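PDB 2WOL: clavulanic acid biosynthesis oligopeptide binding protein 2 from Streptomyces clavuligerus, which probably binds peptides as an extracellular solute-binding protein and belongs to the biosynthetic pathway of the beta-lactamase inhibitor clavulanic acid. Local coordinates for residues W55-L59 / N272-R276. Numbering follows the deposited sequence.
Sequences WVWLL and NLEGR
Trp-55 and Glu-274 bring the two backbones closest, with their CA atoms 5.4 Å apart. Residues 55-59 lie in helix 54-63. Residues 272-276 form the turn that leaves strand 271-272, at the edge of a mixed five-stranded sheet beside strand 34-39. Leu-273 keeps backbone hydrogen bonds to Val-38, and the helix packs against this turn. Here Asn-272 OD1 accepts from Gly-275 N at 3.0 Å, an Asx motif. On the helix side Trp-55 carries most of the contact. Its CG sits between the backbone N and the carbonyl carbon (chi1 66°), and the ring lies against the turn. Glu-274 CG stands over one face, 3.8 Å from the centroid of the five-membered ring of Trp-55, a CH-pi contact. Val-56 CG2 lies against the opposite face near the rim. Leu-273 crosses the indole at about a right angle, and its CD2 is 3.6 Å from Trp-55 CE3. Leu-273 CD2 also meets Leu-59 CD1 at 4.1 Å. Water 1 accepts from Trp-55 NE1 (2.8 Å) and donates to Glu-274 OE2 (2.7 Å). Glu-274 OE2 also forms a salt bridge with Arg-276 NH2, 2.6 Å away, while OE1 bonds to Ser-40 OG. The buried carboxylate thus has partners on both oxygens. The arginine would favour the carboxylate's charged form, and the water links Glu-274 OE2 to the indole N-H.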
ATOM      1  N   TRP A  55       1.545  -6.318   4.821  1.00  7.95           N
ATOM      2  CA  TRP A  55       2.481  -7.239   5.460  1.00  7.68           C
ATOM      3  C   TRP A  55       2.322  -8.688   4.995  1.00  7.69           C
ATOM      4  O   TRP A  55       3.260  -9.480   5.092  1.00  8.01           O
ATOM      5  CB  TRP A  55       2.444  -7.114   6.988  1.00  7.64           C
ATOM      6  CG  TRP A  55       1.161  -7.520   7.661  1.00  7.04           C
ATOM      7  CD1 TRP A  55       0.101  -6.711   7.968  1.00  7.73           C
ATOM      8  CD2 TRP A  55       0.832  -8.822   8.167  1.00  7.33           C
ATOM      9  NE1 TRP A  55      -0.876  -7.434   8.612  1.00  8.30           N
ATOM     10  CE2 TRP A  55      -0.451  -8.731   8.753  1.00  7.08           C
ATOM     11  CE3 TRP A  55       1.497 -10.058   8.179  1.00  7.62           C
ATOM     12  CZ2 TRP A  55      -1.084  -9.830   9.346  1.00  8.02           C
ATOM     13  CZ3 TRP A  55       0.864 -11.154   8.771  1.00  7.56           C
ATOM     14  CH2 TRP A  55      -0.411 -11.029   9.345  1.00  7.73           C
ATOM     15  N   VAL A  56       1.138  -9.034   4.498  1.00  7.51           N
ATOM     16  CA  VAL A  56       0.945 -10.355   3.907  1.00  7.64           C
ATOM     17  C   VAL A  56       1.501 -10.372   2.476  1.00  7.55           C
ATOM     18  O   VAL A  56       2.063 -11.381   2.045  1.00  7.67           O
ATOM     19  CB  VAL A  56      -0.524 -10.827   3.970  1.00  7.32           C
ATOM     20  CG1 VAL A  56      -0.670 -12.216   3.346  1.00  7.89           C
ATOM     21  CG2 VAL A  56      -1.010 -10.856   5.418  1.00  7.94           C
ATOM     22  N   TRP A  57       1.381  -9.259   1.748  1.00  7.41           N
ATOM     23  CA  TRP A  57       2.074  -9.139   0.459  1.00  7.93           C
ATOM     24  C   TRP A  57       3.575  -9.334   0.666  1.00  8.03           C
ATOM     25  O   TRP A  57       4.246 -10.002  -0.120  1.00  8.33           O
ATOM     26  CB  TRP A  57       1.819  -7.783  -0.201  1.00  8.43           C
ATOM     27  CG  TRP A  57       0.382  -7.505  -0.520  1.00  9.19           C
ATOM     28  CD1 TRP A  57      -0.632  -8.416  -0.622  1.00  9.71           C
ATOM     29  CD2 TRP A  57      -0.206  -6.218  -0.782  1.00  9.93           C
ATOM     30  NE1 TRP A  57      -1.810  -7.781  -0.935  1.00  9.05           N
ATOM     31  CE2 TRP A  57      -1.579  -6.433  -1.038  1.00  9.79           C
ATOM     32  CE3 TRP A  57       0.296  -4.906  -0.822  1.00 10.88           C
ATOM     33  CZ2 TRP A  57      -2.462  -5.385  -1.330  1.00 10.46           C
ATOM     34  CZ3 TRP A  57      -0.586  -3.857  -1.121  1.00 10.39           C
ATOM     35  CH2 TRP A  57      -1.951  -4.109  -1.366  1.00 10.55           C
ATOM     36  N   LEU A  58       4.087  -8.748   1.745  1.00  8.33           N
ATOM     37  CA  LEU A  58       5.486  -8.878   2.121  1.00  8.44           C
ATOM     38  C   LEU A  58       5.842 -10.336   2.434  1.00  8.42           C
ATOM     39  O   LEU A  58       6.867 -10.846   1.976  1.00  8.60           O
ATOM     40  CB  LEU A  58       5.751  -7.976   3.329  1.00  8.62           C
ATOM     41  CG  LEU A  58       7.169  -7.787   3.854  1.00  9.58           C
ATOM     42  CD1 LEU A  58       7.986  -6.941   2.877  1.00 10.44           C
ATOM     43  CD2 LEU A  58       7.084  -7.128   5.217  1.00 10.83           C
ATOM     44  N   LEU A  59       4.984 -11.002   3.205  1.00  8.29           N
ATOM     45  CA  LEU A  59       5.159 -12.417   3.527  1.00  8.58           C
ATOM     46  C   LEU A  59       5.082 -13.304   2.281  1.00  8.29           C
ATOM     47  O   LEU A  59       5.753 -14.336   2.200  1.00  8.57           O
ATOM     48  CB  LEU A  59       4.109 -12.853   4.550  1.00  8.91           C
ATOM     49  CG  LEU A  59       4.149 -14.289   5.069  1.00 10.68           C
ATOM     50  CD1 LEU A  59       5.386 -14.536   5.921  1.00 11.91           C
ATOM     51  CD2 LEU A  59       2.886 -14.565   5.853  1.00 12.16           C
ATOM     52  N   ASN A 272       9.036  -7.725  14.073  1.00  6.83           N
ATOM     53  CA  ASN A 272       7.592  -7.564  13.928  1.00  6.94           C
ATOM     54  C   ASN A 272       7.226  -7.612  12.441  1.00  7.17           C
ATOM     55  O   ASN A 272       7.514  -6.675  11.693  1.00  7.06           O
ATOM     56  CB  ASN A 272       7.159  -6.240  14.567  1.00  7.10           C
ATOM     57  CG  ASN A 272       5.688  -5.927  14.354  1.00  6.98           C
ATOM     58  OD1 ASN A 272       4.988  -6.616  13.614  1.00  8.27           O
ATOM     59  ND2 ASN A 272       5.217  -4.875  15.007  1.00  7.96           N
ATOM     60  N   LEU A 273       6.590  -8.705  12.021  1.00  7.16           N
ATOM     61  CA  LEU A 273       6.184  -8.887  10.626  1.00  7.73           C
ATOM     62  C   LEU A 273       5.079  -7.924  10.210  1.00  8.01           C
ATOM     63  O   LEU A 273       5.107  -7.373   9.109  1.00  8.62           O
ATOM     64  CB  LEU A 273       5.728 -10.331  10.377  1.00  7.87           C
ATOM     65  CG  LEU A 273       5.007 -10.617   9.052  1.00  7.86           C
ATOM     66  CD1 LEU A 273       5.912 -10.378   7.850  1.00  8.13           C
ATOM     67  CD2 LEU A 273       4.445 -12.031   9.034  1.00  7.90           C
ATOM     68  N   GLU A 274       4.104  -7.734  11.095  1.00  8.26           N
ATOM     69  CA  GLU A 274       2.956  -6.879  10.799  1.00  8.32           C
ATOM     70  C   GLU A 274       3.415  -5.465  10.450  1.00  8.60           C
ATOM     71  O   GLU A 274       2.855  -4.816   9.562  1.00  8.32           O
ATOM     72  CB  GLU A 274       1.991  -6.862  11.980  1.00  8.25           C
ATOM     73  CG  GLU A 274       0.659  -6.229  11.656  1.00  8.98           C
ATOM     74  CD  GLU A 274      -0.214  -6.057  12.871  1.00 10.92           C
ATOM     75  OE1 GLU A 274       0.303  -6.151  14.009  1.00 12.41           O
ATOM     76  OE2 GLU A 274      -1.419  -5.821  12.675  1.00 10.96           O
ATOM     77  N   GLY A 275       4.437  -4.996  11.165  1.00  8.97           N
ATOM     78  CA  GLY A 275       5.147  -3.779  10.806  1.00  9.84           C
ATOM     79  C   GLY A 275       4.414  -2.468  10.992  1.00 10.18           C
ATOM     80  O   GLY A 275       4.690  -1.506  10.279  1.00 10.37           O
ATOM     81  N   ARG A 276       3.490  -2.410  11.950  1.00 11.04           N
ATOM     82  CA  ARG A 276       2.785  -1.154  12.230  1.00 12.15           C
ATOM     83  C   ARG A 276       3.639  -0.183  13.049  1.00 11.92           C
ATOM     84  O   ARG A 276       3.184   0.907  13.399  1.00 12.03           O
ATOM     85  CB  ARG A 276       1.463  -1.410  12.953  1.00 12.84           C
ATOM     86  CG  ARG A 276       0.371  -2.071  12.134  1.00 15.94           C
ATOM     87  CD  ARG A 276      -0.953  -1.857  12.854  1.00 20.54           C
ATOM     88  NE  ARG A 276      -1.806  -3.043  12.877  1.00 23.42           N
ATOM     89  CZ  ARG A 276      -2.597  -3.378  13.897  1.00 24.51           C
ATOM     90  NH1 ARG A 276      -2.633  -2.631  14.996  1.00 25.43           N
ATOM     91  NH2 ARG A 276      -3.343  -4.476  13.823  1.00 24.98           N
TER
HETATM   92  O   HOH W   1      -2.718  -6.056  10.265  1.00 17.32           O